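Local coordinates for glycoside hydrolase (Streptococcus pneumoniae serotype 4, PDB 6ORH), which probably acts as an alpha-L-fucosidase of glycoside hydrolase family 29, releasing fucose from host-derived glycans, at residues I309-L312 / Y313-A316. The protein carries 2 engineered substitutions. Numbering follows the deposited sequence.
Sequences IERL and YEFA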
loop_
_atom_site.group_PDB
_atom_site.type_symbol
_atom_site.label_atom_id
_atom_site.label_comp_id
_atom_site.label_asym_id
_atom_site.label_seq_id
_atom_site.Cartn_x
_atom_site.Cartn_y
_atom_site.Cartn_z
ATOM N N ILE A 309 22.246 -0.833 -17.726
ATOM C CA ILE A 309 22.298 -2.157 -18.295
ATOM C C ILE A 309 22.553 -3.208 -17.205
ATOM O O ILE A 309 21.874 -4.237 -17.152
ATOM C CB ILE A 309 23.366 -2.206 -19.412
ATOM C CG1 ILE A 309 22.976 -1.288 -20.574
ATOM C CG2 ILE A 309 23.561 -3.642 -19.873
ATOM C CD1 ILE A 309 24.149 -1.007 -21.556
ATOM N N GLU A 310 23.559 -2.962 -16.346
ATOM C CA GLU A 310 23.875 -3.903 -15.283
ATOM C C GLU A 310 22.625 -4.161 -14.429
ATOM O O GLU A 310 22.323 -5.316 -14.105
ATOM C CB GLU A 310 25.025 -3.321 -14.455
ATOM C CG GLU A 310 25.476 -4.227 -13.337
ATOM C CD GLU A 310 26.845 -3.761 -12.877
ATOM O OE1 GLU A 310 27.835 -4.461 -13.218
ATOM O OE2 GLU A 310 26.926 -2.668 -12.242
ATOM N N ARG A 311 21.904 -3.079 -14.137
ATOM C CA ARG A 311 20.736 -3.120 -13.263
ATOM C C ARG A 311 19.609 -3.931 -13.914
ATOM O O ARG A 311 18.908 -4.695 -13.243
ATOM C CB ARG A 311 20.356 -1.678 -12.918
ATOM C CG ARG A 311 19.207 -1.521 -11.933
ATOM C CD ARG A 311 19.454 -2.163 -10.575
ATOM N NE ARG A 311 20.826 -2.181 -10.071
ATOM C CZ ARG A 311 21.489 -1.153 -9.559
ATOM N NH1 ARG A 311 20.957 0.055 -9.523
ATOM N NH2 ARG A 311 22.720 -1.344 -9.099
ATOM N N LEU A 312 19.449 -3.814 -15.245
ATOM C CA LEU A 312 18.434 -4.630 -15.900
ATOM C C LEU A 312 18.737 -6.129 -15.834
ATOM O O LEU A 312 17.818 -6.930 -15.685
ATOM C CB LEU A 312 18.251 -4.171 -17.355
ATOM C CG LEU A 312 17.698 -2.769 -17.556
ATOM C CD1 LEU A 312 17.611 -2.500 -19.050
ATOM C CD2 LEU A 312 16.321 -2.655 -16.899
ATOM N N TYR A 313 20.023 -6.525 -15.992
ATOM C CA TYR A 313 20.370 -7.929 -15.866
ATOM C C TYR A 313 20.146 -8.396 -14.420
ATOM O O TYR A 313 19.645 -9.492 -14.221
ATOM C CB TYR A 313 21.816 -8.183 -16.323
ATOM C CG TYR A 313 21.969 -8.220 -17.828
ATOM C CD1 TYR A 313 21.657 -9.358 -18.557
ATOM C CD2 TYR A 313 22.368 -7.081 -18.514
ATOM C CE1 TYR A 313 21.772 -9.381 -19.940
ATOM C CE2 TYR A 313 22.481 -7.082 -19.899
ATOM C CZ TYR A 313 22.167 -8.226 -20.603
ATOM O OH TYR A 313 22.249 -8.210 -21.972
ATOM N N GLU A 314 20.445 -7.527 -13.460
ATOM C CA GLU A 314 20.284 -7.894 -12.050
ATOM C C GLU A 314 18.795 -8.112 -11.771
ATOM O O GLU A 314 18.424 -9.033 -11.057
ATOM C CB GLU A 314 20.772 -6.776 -11.133
ATOM C CG GLU A 314 22.294 -6.713 -11.061
ATOM C CD GLU A 314 22.864 -5.552 -10.270
ATOM O OE1 GLU A 314 22.078 -4.755 -9.724
ATOM O OE2 GLU A 314 24.114 -5.433 -10.212
ATOM N N PHE A 315 17.950 -7.283 -12.393
ATOM C CA PHE A 315 16.508 -7.378 -12.167
ATOM C C PHE A 315 15.975 -8.667 -12.794
ATOM O O PHE A 315 15.148 -9.378 -12.217
ATOM C CB PHE A 315 15.859 -6.083 -12.679
ATOM C CG PHE A 315 14.358 -5.912 -12.562
ATOM C CD1 PHE A 315 13.648 -6.439 -11.495
ATOM C CD2 PHE A 315 13.696 -5.084 -13.462
ATOM C CE1 PHE A 315 12.272 -6.249 -11.391
ATOM C CE2 PHE A 315 12.326 -4.851 -13.335
ATOM C CZ PHE A 315 11.613 -5.442 -12.306
ATOM N N ALA A 316 16.462 -8.986 -14.009
ATOM C CA ALA A 316 16.061 -10.207 -14.675
ATOM C C ALA A 316 16.470 -11.428 -13.850
ATOM O O ALA A 316 15.704 -12.381 -13.737
ATOM C CB ALA A 316 16.622 -10.252 -16.092
HETATM O O HOH W 1 25.046 -2.875 -9.933
#
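An i to i+3 salt bridge on a partly exposed side of helix 306-322 joins Arg311 to Glu314, a local example of how residues one turn apart can pair long polar side chains. Arg311 starts with CG anti to its own N (chi1 -176°), and bends at the next two torsions carry NE up beside the turn; the extended Glu314 side chain leans back toward the N-terminal end and brings OE1 to 2.9 Å from Arg311 NE. The N-H points almost straight at the oxygen. Glu314 OE1 lies at the edge of the guanidinium, close to its plane, yet is itself approached from above the carboxylate, the two planes being 31° apart. NH1 bonds to the carbonyl O of Lys273, which helps hold the guanidinium, and Leu278 of helix 275-284 touches the arginine.

The other carboxylate oxygen, Glu314 OE2, is 4.4 Å from Glu310 OE2, the two carboxylates being nearly parallel. A water lies 3.0 Å from Glu310 OE2 and 2.7 Å from Glu314 OE2 and can donate toward either, though perhaps not to both at once. Arg311 NH2 gives it a weak bond, and water and guanidinium together probably ease the closeness of the charges.

Beneath these groups the backbone runs as regular i to i+4 bonds, with Glu314 N to Glu310 O at 3.0 Å. The helix follows strand 292-295 in the alpha/beta barrel of the catalytic domain, and Leu312 and Phe315 face that strand at Leu294 and Leu292.

On the flank facing helix 56-65, Ile309 and Tyr313 lie side by side and point the same way. Ile309 CG2 sits in the plane of the phenol ring, at its edge, 3.6 Å from Tyr313 CE2. Val62 touches both side chains, while Tyr313 OH is hydrogen-bonded to Glu65 OE1.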